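Local coordinates for protein nitrilotriacetate monooxygenase (Burkholderia pseudomallei, PDB 3SDO) that probably acts as an FMN-dependent monooxygenase of the NtaA/SnaA/DszA family, using molecular oxygen to oxidise its substrate, at residues V37-Y42 with I80-A85; A63-K68 with H72-F77; G97-S102 with A110-S115; R362-T367 with G397-G402. All coordinates share one frame; numbering follows the deposited sequence.

Interactions 1, 2 and 3 follow the first half of a luciferase-like TIM barrel, and all three touch the second subunit. Helix 79-88 of interaction 1 meets interaction 3 where I80 CG1 lies 3.4 Å from M99 CE. Y42 CE1 of interaction 1 packs 3.5 Å from F77 CD2 of interaction 2. T98, a predicted FMN-binding residue, belongs to interaction 3, and the side chain of D61, also predicted, is about 6 Å from that of M99 and about 8 Å from that of F73. Interaction 4 lies away from these sites, its centre about 26 Å from that of interaction 3, but reaches interaction 1 where F41 CZ is 3.9 Å from T401 CB.

Interaction 1. Residues V37-Y42 with I80-A85; sequences VNFDFY and ISLLSA. With EDO (1,2-ethanediol), chain C.
With CG of F39 trans to the backbone nitrogen (chi1 179°) and L82 set the same way (chi1 176°), the phenyl ring and the leucine branches are carried out from their helices into one another. CD1 of L82 lies at the edge of the F39 ring, in its plane and 3.8 Å from CD1 of F39. F39 CZ reaches 3.5 Å from A85 CB, which approaches the ring obliquely. The second leucine branch serves Y42 instead: CD2 of L82 stands over one face of the tyrosine ring, 4.1 Å from its centroid and 26° off the normal, a CH-pi contact displaced toward the rim. L82 is thus forked between the edge of one ring and the face of another. Helices 39-51 and 79-88 lie on the outside of the TIM barrel, with strand 56-59 and the short helix 71-74 between them in the chain; L82 also packs on I59 of that strand. At the start of helix 39-51, N38 is the N-cap, its OD1 accepting from F41 N at 3.0 Å with the donor well above the carbonyl plane. The amide N-H of F39 is taken by O2 of an ethanediol at 2.9 Å, probably from the crystallisation liquor. The Y42 hydroxyl bonds to the carbonyl of S36, fixing the far end of the ring. F39 and A85 also pack against V88 and S84 of the second subunit, respectively.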
loop_
_atom_site.group_PDB
_atom_site.type_symbol
_atom_site.label_atom_id
_atom_site.label_comp_id
_atom_site.label_asym_id
_atom_site.label_seq_id
_atom_site.Cartn_x
_atom_site.Cartn_y
_atom_site.Cartn_z
ATOM N N VAL A 37 -10.264 2.751 10.300
ATOM C CA VAL A 37 -10.319 1.738 9.256
ATOM C C VAL A 37 -11.660 1.819 8.500
ATOM O O VAL A 37 -12.296 0.807 8.181
ATOM C CB VAL A 37 -10.064 0.326 9.830
ATOM C CG1 VAL A 37 -8.611 0.170 10.199
ATOM C CG2 VAL A 37 -10.928 0.058 11.051
ATOM N N ASN A 38 -12.072 3.053 8.216
ATOM C CA ASN A 38 -13.270 3.335 7.428
ATOM C C ASN A 38 -12.798 4.047 6.157
ATOM O O ASN A 38 -12.493 5.261 6.200
ATOM C CB ASN A 38 -14.206 4.238 8.242
ATOM C CG ASN A 38 -15.500 4.573 7.505
ATOM O OD1 ASN A 38 -15.481 4.961 6.336
ATOM N ND2 ASN A 38 -16.628 4.399 8.190
ATOM N N PHE A 39 -12.747 3.313 5.031
ATOM C CA PHE A 39 -12.174 3.868 3.798
ATOM C C PHE A 39 -12.891 5.119 3.301
ATOM O O PHE A 39 -12.255 6.106 2.965
ATOM C CB PHE A 39 -12.103 2.844 2.659
ATOM C CG PHE A 39 -11.544 3.425 1.381
ATOM C CD1 PHE A 39 -10.213 3.818 1.315
ATOM C CD2 PHE A 39 -12.352 3.610 0.263
ATOM C CE1 PHE A 39 -9.694 4.407 0.153
ATOM C CE2 PHE A 39 -11.854 4.192 -0.878
ATOM C CZ PHE A 39 -10.511 4.582 -0.943
ATOM N N ASP A 40 -14.210 5.083 3.265
ATOM C CA ASP A 40 -14.963 6.236 2.802
ATOM C C ASP A 40 -14.702 7.504 3.633
ATOM O O ASP A 40 -14.743 8.607 3.105
ATOM C CB ASP A 40 -16.449 5.944 2.807
ATOM C CG ASP A 40 -16.873 4.964 1.712
ATOM O OD1 ASP A 40 -16.095 4.641 0.780
ATOM O OD2 ASP A 40 -18.007 4.507 1.836
ATOM N N PHE A 41 -14.461 7.345 4.925
ATOM C CA PHE A 41 -14.038 8.484 5.756
ATOM C C PHE A 41 -12.747 9.117 5.269
ATOM O O PHE A 41 -12.681 10.362 5.144
ATOM C CB PHE A 41 -13.895 8.056 7.205
ATOM C CG PHE A 41 -13.415 9.153 8.120
ATOM C CD1 PHE A 41 -14.278 10.152 8.525
ATOM C CD2 PHE A 41 -12.104 9.179 8.554
ATOM C CE1 PHE A 41 -13.843 11.162 9.391
ATOM C CE2 PHE A 41 -11.673 10.175 9.429
ATOM C CZ PHE A 41 -12.537 11.162 9.833
ATOM N N TYR A 42 -11.719 8.306 4.983
ATOM C CA TYR A 42 -10.488 8.847 4.405
ATOM C C TYR A 42 -10.726 9.576 3.058
ATOM O O TYR A 42 -10.128 10.619 2.825
ATOM C CB TYR A 42 -9.399 7.783 4.220
ATOM C CG TYR A 42 -8.764 7.287 5.503
ATOM C CD1 TYR A 42 -9.374 6.280 6.241
ATOM C CD2 TYR A 42 -7.560 7.783 5.955
ATOM C CE1 TYR A 42 -8.824 5.803 7.396
ATOM C CE2 TYR A 42 -6.991 7.304 7.135
ATOM C CZ TYR A 42 -7.616 6.298 7.826
ATOM O OH TYR A 42 -7.071 5.810 8.985
ATOM N N ILE A 80 0.547 2.068 1.273
ATOM C CA ILE A 80 0.583 1.946 -0.197
ATOM C C ILE A 80 -0.819 1.635 -0.722
ATOM O O ILE A 80 -1.273 2.273 -1.680
ATOM C CB ILE A 80 1.577 0.887 -0.684
ATOM C CG1 ILE A 80 3.002 1.292 -0.323
ATOM C CG2 ILE A 80 1.426 0.624 -2.218
ATOM C CD1 ILE A 80 3.509 2.522 -1.088
ATOM N N SER A 81 -1.482 0.645 -0.114
ATOM C CA SER A 81 -2.850 0.312 -0.479
ATOM C C SER A 81 -3.792 1.513 -0.297
ATOM O O SER A 81 -4.556 1.849 -1.201
ATOM C CB SER A 81 -3.394 -0.890 0.311
ATOM O OG SER A 81 -3.258 -0.735 1.720
ATOM N N LEU A 82 -3.748 2.154 0.866
ATOM C CA LEU A 82 -4.664 3.273 1.127
ATOM C C LEU A 82 -4.437 4.420 0.135
ATOM O O LEU A 82 -5.389 4.958 -0.442
ATOM C CB LEU A 82 -4.533 3.764 2.587
ATOM C CG LEU A 82 -5.374 4.998 2.984
ATOM C CD1 LEU A 82 -6.870 4.799 2.810
ATOM C CD2 LEU A 82 -5.050 5.417 4.429
ATOM N N LEU A 83 -3.177 4.783 -0.079
ATOM C CA LEU A 83 -2.863 5.926 -0.923
ATOM C C LEU A 83 -3.198 5.662 -2.398
ATOM O O LEU A 83 -3.627 6.572 -3.122
ATOM C CB LEU A 83 -1.392 6.306 -0.748
ATOM C CG LEU A 83 -1.096 7.005 0.589
ATOM C CD1 LEU A 83 0.425 7.186 0.755
ATOM C CD2 LEU A 83 -1.812 8.361 0.715
ATOM N N SER A 84 -3.063 4.406 -2.815
ATOM C CA SER A 84 -3.321 4.021 -4.194
ATOM C C SER A 84 -4.831 4.094 -4.483
ATOM O O SER A 84 -5.253 4.584 -5.523
ATOM C CB SER A 84 -2.781 2.608 -4.453
ATOM O OG SER A 84 -1.360 2.553 -4.357
ATOM N N ALA A 85 -5.638 3.620 -3.531
ATOM C CA ALA A 85 -7.097 3.749 -3.601
ATOM C C ALA A 85 -7.532 5.247 -3.578
ATOM O O ALA A 85 -8.380 5.651 -4.355
ATOM C CB ALA A 85 -7.761 2.929 -2.450
HETATM C C1 EDO C . -15.346 -0.283 5.450
HETATM O O1 EDO C . -15.653 1.057 5.884
HETATM C C2 EDO C . -13.825 -0.463 5.322
HETATM O O2 EDO C . -13.235 0.501 4.419
#

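Interaction 2. Residues A63-K68 with H72-F77; sequences AYVTPK and HFLNRF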
loop_
_atom_site.group_PDB
_atom_site.type_symbol
_atom_site.label_atom_id
_atom_site.label_comp_id
_atom_site.label_asym_id
_atom_site.label_seq_id
_atom_site.Cartn_x
_atom_site.Cartn_y
_atom_site.Cartn_z
ATOM N N ALA A 63 3.981 -0.474 12.713
ATOM C CA ALA A 63 3.955 -1.906 12.427
ATOM C C ALA A 63 4.195 -2.728 13.691
ATOM O O ALA A 63 4.882 -3.738 13.649
ATOM C CB ALA A 63 4.978 -2.253 11.357
ATOM N N TYR A 64 3.595 -2.294 14.792
ATOM C CA TYR A 64 3.766 -2.934 16.101
ATOM C C TYR A 64 2.579 -2.599 16.974
ATOM O O TYR A 64 2.149 -1.441 17.030
ATOM C CB TYR A 64 5.065 -2.496 16.785
ATOM C CG TYR A 64 5.358 -3.269 18.050
ATOM C CD1 TYR A 64 5.636 -4.635 17.998
ATOM C CD2 TYR A 64 5.344 -2.648 19.300
ATOM C CE1 TYR A 64 5.900 -5.357 19.146
ATOM C CE2 TYR A 64 5.605 -3.379 20.466
ATOM C CZ TYR A 64 5.881 -4.734 20.370
ATOM O OH TYR A 64 6.128 -5.493 21.502
ATOM N N VAL A 65 2.061 -3.622 17.645
ATOM C CA VAL A 65 0.866 -3.522 18.474
ATOM C C VAL A 65 1.095 -4.230 19.774
ATOM O O VAL A 65 1.740 -5.286 19.790
ATOM C CB VAL A 65 -0.346 -4.236 17.811
ATOM C CG1 VAL A 65 -1.545 -4.349 18.779
ATOM C CG2 VAL A 65 -0.738 -3.532 16.599
ATOM N N THR A 66 0.586 -3.636 20.857
ATOM C CA THR A 66 0.411 -4.329 22.142
ATOM C C THR A 66 -0.993 -4.021 22.660
ATOM O O THR A 66 -1.641 -3.096 22.181
ATOM C CB THR A 66 1.421 -3.870 23.233
ATOM O OG1 THR A 66 0.964 -2.640 23.816
ATOM C CG2 THR A 66 2.822 -3.688 22.675
ATOM N N PRO A 67 -1.471 -4.779 23.661
ATOM C CA PRO A 67 -2.810 -4.456 24.194
ATOM C C PRO A 67 -2.913 -3.047 24.832
ATOM O O PRO A 67 -4.007 -2.615 25.127
ATOM C CB PRO A 67 -3.074 -5.567 25.235
ATOM C CG PRO A 67 -2.075 -6.690 24.888
ATOM C CD PRO A 67 -0.890 -6.003 24.260
ATOM N N LYS A 68 -1.794 -2.352 25.021
ATOM C CA LYS A 68 -1.793 -0.960 25.495
ATOM C C LYS A 68 -1.718 0.091 24.383
ATOM O O LYS A 68 -1.684 1.274 24.678
ATOM C CB LYS A 68 -0.598 -0.736 26.434
ATOM N N HIS A 72 -5.761 4.159 17.270
ATOM C CA HIS A 72 -5.342 4.234 15.856
ATOM C C HIS A 72 -4.205 3.239 15.525
ATOM O O HIS A 72 -4.132 2.687 14.406
ATOM C CB HIS A 72 -4.937 5.657 15.435
ATOM C CG HIS A 72 -4.647 5.760 13.971
ATOM N ND1 HIS A 72 -5.649 5.814 13.029
ATOM C CD2 HIS A 72 -3.478 5.747 13.282
ATOM C CE1 HIS A 72 -5.109 5.846 11.820
ATOM N NE2 HIS A 72 -3.796 5.806 11.945
ATOM N N PHE A 73 -3.351 2.991 16.507
ATOM C CA PHE A 73 -2.272 2.024 16.367
ATOM C C PHE A 73 -2.766 0.566 16.434
ATOM O O PHE A 73 -2.095 -0.339 15.928
ATOM C CB PHE A 73 -1.209 2.274 17.425
ATOM C CG PHE A 73 -0.357 3.496 17.176
ATOM C CD1 PHE A 73 -0.887 4.781 17.292
ATOM C CD2 PHE A 73 1.000 3.357 16.875
ATOM C CE1 PHE A 73 -0.080 5.927 17.075
ATOM C CE2 PHE A 73 1.816 4.489 16.654
ATOM C CZ PHE A 73 1.269 5.772 16.744
ATOM N N LEU A 74 -3.929 0.332 17.050
ATOM C CA LEU A 74 -4.506 -1.019 17.128
ATOM C C LEU A 74 -5.052 -1.491 15.771
ATOM O O LEU A 74 -5.040 -2.678 15.471
ATOM C CB LEU A 74 -5.626 -1.086 18.180
ATOM C CG LEU A 74 -5.202 -1.027 19.649
ATOM C CD1 LEU A 74 -6.412 -0.768 20.540
ATOM C CD2 LEU A 74 -4.485 -2.313 20.073
ATOM N N ASN A 75 -5.510 -0.559 14.946
ATOM C CA ASN A 75 -6.134 -0.902 13.665
ATOM C C ASN A 75 -6.120 0.306 12.751
ATOM O O ASN A 75 -6.727 1.343 13.046
ATOM C CB ASN A 75 -7.580 -1.400 13.871
ATOM C CG ASN A 75 -7.831 -2.774 13.268
ATOM O OD1 ASN A 75 -8.486 -2.916 12.225
ATOM N ND2 ASN A 75 -7.339 -3.795 13.937
ATOM N N ARG A 76 -5.405 0.160 11.645
ATOM C CA ARG A 76 -5.224 1.211 10.667
ATOM C C ARG A 76 -5.007 0.568 9.315
ATOM O O ARG A 76 -4.685 -0.629 9.243
ATOM C CB ARG A 76 -4.005 2.086 11.026
ATOM C CG ARG A 76 -2.697 1.322 11.145
ATOM C CD ARG A 76 -1.617 2.030 12.010
ATOM N NE ARG A 76 -1.245 3.347 11.499
ATOM C CZ ARG A 76 -0.576 4.283 12.181
ATOM N NH1 ARG A 76 -0.339 5.450 11.613
ATOM N NH2 ARG A 76 -0.169 4.084 13.435
ATOM N N PHE A 77 -5.154 1.374 8.254
ATOM C CA PHE A 77 -4.860 0.928 6.905
ATOM C C PHE A 77 -3.353 0.881 6.712
ATOM O O PHE A 77 -2.585 1.492 7.475
ATOM C CB PHE A 77 -5.522 1.839 5.848
ATOM C CG PHE A 77 -7.020 1.649 5.725
ATOM C CD1 PHE A 77 -7.551 0.446 5.263
ATOM C CD2 PHE A 77 -7.889 2.660 6.066
ATOM C CE1 PHE A 77 -8.949 0.276 5.147
ATOM C CE2 PHE A 77 -9.265 2.510 5.935
ATOM C CZ PHE A 77 -9.802 1.308 5.481
HETATM O O HOH W 1 0.312 -0.385 15.022
#
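V65, in an extended run of backbone, passes the short helix 71-74 with its CA 6.1 Å from that of L74, and no direct hydrogen bond joins the two segments. The two methyls of V65 divide the work. CG1, trans to the backbone nitrogen (chi1 170°), meets L74 CD2 at 3.8 Å, the two side chains crossing at about a right angle, while CG2 rests 3.5 Å from the carbonyl oxygen of F73. L74 CD2 is also 3.6 Å from the T66 carbonyl oxygen, so one leucine methyl spans two residues of the loop. A water bridges the two backbones, donating to both Y64 O and F73 O, the latter at 2.6 Å. This is the excursion that follows strand 56-59, on the C-terminal side of the TIM barrel where FMN binds in this family; T66 OG1 shapes it by accepting from K68 N in an ST turn. Just beyond the helix, R76 folds back so that NH2 stands 3.6 Å above the plane of the F73 ring, over its centre, while CD2 of H72 lies over one face of the guanidinium group. The arginine has further weak polar contacts with D61, a predicted FMN ligand, and S62. From the second subunit, N205 packs on V65 and F183 on L74, and N75 OD1 accepts from the backbone nitrogen of R207.

Interaction 3. Residues G97-S102 with A110-S115; sequences GTMSSS and ARQFAS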
loop_
_atom_site.group_PDB
_atom_site.type_symbol
_atom_site.label_atom_id
_atom_site.label_comp_id
_atom_site.label_asym_id
_atom_site.label_seq_id
_atom_site.Cartn_x
_atom_site.Cartn_y
_atom_site.Cartn_z
ATOM N N GLY A 97 3.188 8.782 2.084
ATOM C CA GLY A 97 3.112 7.616 2.929
ATOM C C GLY A 97 4.369 7.248 3.667
ATOM O O GLY A 97 5.475 7.272 3.125
ATOM N N THR A 98 4.205 6.887 4.929
ATOM C CA THR A 98 5.328 6.384 5.713
ATOM C C THR A 98 5.727 4.954 5.325
ATOM O O THR A 98 4.884 4.090 5.138
ATOM C CB THR A 98 5.008 6.443 7.228
ATOM O OG1 THR A 98 4.969 7.807 7.644
ATOM C CG2 THR A 98 6.053 5.702 8.059
ATOM N N MET A 99 7.029 4.705 5.225
ATOM C CA MET A 99 7.536 3.348 5.139
ATOM C C MET A 99 8.947 3.297 5.717
ATOM O O MET A 99 9.751 4.190 5.492
ATOM C CB MET A 99 7.524 2.814 3.711
ATOM C CG MET A 99 7.635 1.292 3.670
ATOM S SD MET A 99 7.528 0.668 1.999
ATOM C CE MET A 99 5.778 0.875 1.636
ATOM N N SER A 100 9.208 2.247 6.486
ATOM C CA SER A 100 10.446 2.096 7.229
ATOM C C SER A 100 11.595 1.594 6.350
ATOM O O SER A 100 11.423 0.700 5.529
ATOM C CB SER A 100 10.230 1.116 8.407
ATOM O OG SER A 100 11.404 0.363 8.664
ATOM N N SER A 101 12.773 2.162 6.561
ATOM C CA SER A 101 13.981 1.721 5.888
ATOM C C SER A 101 14.471 0.387 6.419
ATOM O O SER A 101 15.106 -0.337 5.691
ATOM C CB SER A 101 15.119 2.723 6.100
ATOM O OG SER A 101 14.682 4.027 5.839
ATOM N N SER A 102 14.214 0.084 7.692
ATOM C CA SER A 102 14.793 -1.133 8.310
ATOM C C SER A 102 14.002 -2.387 7.990
ATOM O O SER A 102 14.556 -3.484 7.992
ATOM C CB SER A 102 14.901 -0.981 9.826
ATOM O OG SER A 102 15.657 0.169 10.169
ATOM N N ALA A 110 10.918 0.877 -3.829
ATOM C CA ALA A 110 11.025 1.596 -5.083
ATOM C C ALA A 110 9.832 1.305 -6.016
ATOM O O ALA A 110 9.226 2.247 -6.571
ATOM C CB ALA A 110 12.368 1.283 -5.753
ATOM N N ARG A 111 9.476 0.030 -6.161
ATOM C CA ARG A 111 8.374 -0.370 -7.043
ATOM C C ARG A 111 7.035 0.120 -6.544
ATOM O O ARG A 111 6.235 0.616 -7.328
ATOM C CB ARG A 111 8.278 -1.899 -7.183
ATOM C CG ARG A 111 9.379 -2.578 -7.993
ATOM C CD ARG A 111 9.032 -4.034 -8.235
ATOM N NE ARG A 111 7.909 -4.187 -9.157
ATOM C CZ ARG A 111 7.031 -5.188 -9.142
ATOM N NH1 ARG A 111 7.083 -6.140 -8.220
ATOM N NH2 ARG A 111 6.067 -5.214 -10.048
ATOM N N GLN A 112 6.784 -0.012 -5.247
ATOM C CA GLN A 112 5.469 0.303 -4.723
ATOM C C GLN A 112 5.234 1.792 -4.760
ATOM O O GLN A 112 4.185 2.223 -5.238
ATOM C CB GLN A 112 5.239 -0.297 -3.322
ATOM C CG GLN A 112 5.160 -1.810 -3.344
ATOM C CD GLN A 112 4.688 -2.411 -2.037
ATOM O OE1 GLN A 112 5.042 -1.944 -0.962
ATOM N NE2 GLN A 112 3.876 -3.459 -2.127
ATOM N N PHE A 113 6.213 2.587 -4.328
ATOM C CA PHE A 113 6.115 4.046 -4.473
ATOM C C PHE A 113 6.131 4.551 -5.936
ATOM O O PHE A 113 5.392 5.488 -6.256
ATOM C CB PHE A 113 7.168 4.786 -3.625
ATOM C CG PHE A 113 6.786 4.917 -2.189
ATOM C CD1 PHE A 113 5.805 5.822 -1.794
ATOM C CD2 PHE A 113 7.370 4.128 -1.226
ATOM C CE1 PHE A 113 5.452 5.947 -0.469
ATOM C CE2 PHE A 113 6.987 4.253 0.103
ATOM C CZ PHE A 113 6.008 5.170 0.458
ATOM N N ALA A 114 6.937 3.941 -6.812
ATOM C CA ALA A 114 6.937 4.317 -8.257
ATOM C C ALA A 114 5.583 4.037 -8.933
ATOM O O ALA A 114 5.137 4.802 -9.791
ATOM C CB ALA A 114 8.045 3.615 -9.011
ATOM N N SER A 115 4.924 2.969 -8.500
ATOM C CA SER A 115 3.643 2.562 -9.062
ATOM C C SER A 115 2.551 3.515 -8.577
ATOM O O SER A 115 1.728 3.977 -9.370
ATOM C CB SER A 115 3.368 1.081 -8.730
ATOM O OG SER A 115 2.148 0.589 -9.257
#
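The ring of F113 carries the close part of this contact, pressed against the strand at G97 and M99. Its CZ comes 3.4 Å from the carbonyl oxygen of G97, obliquely to the ring. CB of M99 sits at the edge of the ring, in its plane, and the rest of the methionine slides past the phenyl group in the opposite direction. A bend at the thioether (chi3 -74°) sets the terminal methyl beside the ring, M99 CE lying 3.9 Å from F113 CE2. The sulfur is further off: M99 SD is 5.3 Å from the ring centroid and 70° from its normal, a Met-aromatic contact that is neither face-on nor edge-on. W126 of the next strand stacks on F113, and I80 of helix 79-88 touches both F113 and M99. Between the two segments the contact thins out toward Q112, where M99 CE lies 3.9 Å from OE1 without bonding. That amide is directed to the dimer interface, its nitrogen donating to OE1 of Q112 and to OE2 of E78 in the second subunit. M99 itself keeps some exposure, and past it the strand runs on into S100-S102 without meeting the helix. Strand 94-100 and helix 106-119 run antiparallel, their short segments at 172° and 11.5 Å apart, as the first two elements of a beta-alpha-beta crossover ending in strand 124-129, the repeating unit of the TIM barrel, with T98 of the predicted FMN site on this strand.

Interaction 4. Residues R362-T367 with G397-G402; sequences RSNIGT and GLPVTG
The flat carboxamide of N364 meets the pyrrolidine ring of P399 with its oxygen end, and the hydroxyl of T367 comes to the same side of that ring. Neither oxygen sits squarely over the ring: both approach obliquely, OD1 of N364 lying 3.8 Å from P399 CB and OG1 of T367 lying 3.9 Å from P399 CG. The asparagine side chain crosses the proline at about a right angle, the threonine more slantwise. These are van der Waals contacts, and no hydrogen bond passes between the segments. Both oxygens are engaged with other residues: N364 OD1 accepts from ND2 of N22, and T367 OG1 bonds to the carbonyl of G274. Since N364 ND2 also donates to the carbonyl of T360, in the last turn of the preceding helix 351-363, the amide is gripped at both ends and its rotation is fixed. The two touching residues are brought onto the same proline by a type I beta turn from N364 to T367, closed by T367 N donating to N364 O at 3.2 Å. In T367 the hydroxyl takes the place trans to the carbonyl carbon (chi1 -65°), and from there it can face P399 as well as G274. Away from the predicted FMN residues, the turn packs against P399 on the loop leading from barrel strand 393-396 to helix 401-418 of the TIM barrel. V291 of helix 281-292 touches both N364 and P399, strand 268-277 packs on T367 through I276, and backbone bonds tie P399 to N22 and G366 to G274.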
loop_
_atom_site.group_PDB
_atom_site.type_symbol
_atom_site.label_atom_id
_atom_site.label_comp_id
_atom_site.label_asym_id
_atom_site.label_seq_id
_atom_site.Cartn_x
_atom_site.Cartn_y
_atom_site.Cartn_z
ATOM N N ARG A 362 0.167 16.086 26.773
ATOM C CA ARG A 362 0.851 14.951 26.160
ATOM C C ARG A 362 0.022 14.269 25.079
ATOM O O ARG A 362 0.584 13.692 24.145
ATOM C CB ARG A 362 1.252 13.941 27.233
ATOM C CG ARG A 362 2.413 14.422 28.069
ATOM C CD ARG A 362 2.641 13.517 29.259
ATOM N NE ARG A 362 3.952 13.740 29.849
ATOM C CZ ARG A 362 4.257 14.749 30.655
ATOM N NH1 ARG A 362 3.337 15.650 31.001
ATOM N NH2 ARG A 362 5.498 14.859 31.123
ATOM N N SER A 363 -1.303 14.356 25.204
ATOM C CA SER A 363 -2.232 13.755 24.237
ATOM C C SER A 363 -2.457 14.636 22.975
ATOM O O SER A 363 -2.950 14.149 21.941
ATOM C CB SER A 363 -3.570 13.416 24.932
ATOM N N ASN A 364 -2.094 15.919 23.056
ATOM C CA ASN A 364 -2.166 16.831 21.906
ATOM C C ASN A 364 -0.878 17.692 21.836
ATOM O O ASN A 364 -0.901 18.878 22.209
ATOM C CB ASN A 364 -3.403 17.760 21.997
ATOM C CG ASN A 364 -4.693 17.032 22.377
ATOM O OD1 ASN A 364 -5.496 16.637 21.507
ATOM N ND2 ASN A 364 -4.919 16.888 23.691
ATOM N N ILE A 365 0.233 17.116 21.361
ATOM C CA ILE A 365 1.546 17.793 21.490
ATOM C C ILE A 365 1.717 18.992 20.554
ATOM O O ILE A 365 2.507 19.879 20.864
ATOM C CB ILE A 365 2.794 16.843 21.356
ATOM C CG1 ILE A 365 2.917 16.267 19.942
ATOM C CG2 ILE A 365 2.762 15.734 22.412
ATOM C CD1 ILE A 365 4.242 15.559 19.704
ATOM N N GLY A 366 0.994 19.020 19.433
ATOM C CA GLY A 366 1.047 20.165 18.502
ATOM C C GLY A 366 0.010 21.257 18.779
ATOM O O GLY A 366 -0.143 22.216 17.984
ATOM N N THR A 367 -0.709 21.117 19.897
ATOM C CA THR A 367 -1.733 22.101 20.299
ATOM C C THR A 367 -1.175 22.911 21.473
ATOM O O THR A 367 -0.946 22.368 22.551
ATOM C CB THR A 367 -3.115 21.423 20.649
ATOM O OG1 THR A 367 -3.675 20.799 19.473
ATOM C CG2 THR A 367 -4.110 22.445 21.166
ATOM N N GLY A 397 -2.101 18.423 12.044
ATOM C CA GLY A 397 -2.398 17.230 12.828
ATOM C C GLY A 397 -3.547 17.559 13.745
ATOM O O GLY A 397 -3.334 17.868 14.916
ATOM N N LEU A 398 -4.769 17.513 13.214
ATOM C CA LEU A 398 -5.915 18.030 13.954
ATOM C C LEU A 398 -6.366 17.017 15.006
ATOM O O LEU A 398 -6.421 15.821 14.737
ATOM C CB LEU A 398 -7.058 18.417 13.020
ATOM C CG LEU A 398 -6.651 19.608 12.144
ATOM C CD1 LEU A 398 -7.250 19.516 10.759
ATOM C CD2 LEU A 398 -6.976 20.941 12.861
ATOM N N PRO A 399 -6.679 17.500 16.223
ATOM C CA PRO A 399 -7.048 16.584 17.291
ATOM C C PRO A 399 -8.187 15.613 16.886
ATOM O O PRO A 399 -8.135 14.426 17.197
ATOM C CB PRO A 399 -7.482 17.536 18.429
ATOM C CG PRO A 399 -6.729 18.742 18.209
ATOM C CD PRO A 399 -6.637 18.893 16.696
ATOM N N VAL A 400 -9.185 16.133 16.171
ATOM C CA VAL A 400 -10.291 15.338 15.642
ATOM C C VAL A 400 -10.416 15.702 14.156
ATOM O O VAL A 400 -10.615 16.867 13.823
ATOM C CB VAL A 400 -11.615 15.625 16.410
ATOM C CG1 VAL A 400 -12.802 14.916 15.743
ATOM C CG2 VAL A 400 -11.509 15.188 17.887
ATOM N N THR A 401 -10.268 14.711 13.280
ATOM C CA THR A 401 -10.186 14.926 11.833
ATOM C C THR A 401 -11.503 15.466 11.224
ATOM O O THR A 401 -11.490 16.108 10.168
ATOM C CB THR A 401 -9.807 13.613 11.106
ATOM O OG1 THR A 401 -8.758 12.927 11.825
ATOM C CG2 THR A 401 -9.354 13.899 9.684
ATOM N N GLY A 402 -12.621 15.183 11.886
ATOM C CA GLY A 402 -13.939 15.709 11.501
ATOM C C GLY A 402 -14.031 17.219 11.644
ATOM O O GLY A 402 -13.693 17.961 10.724
#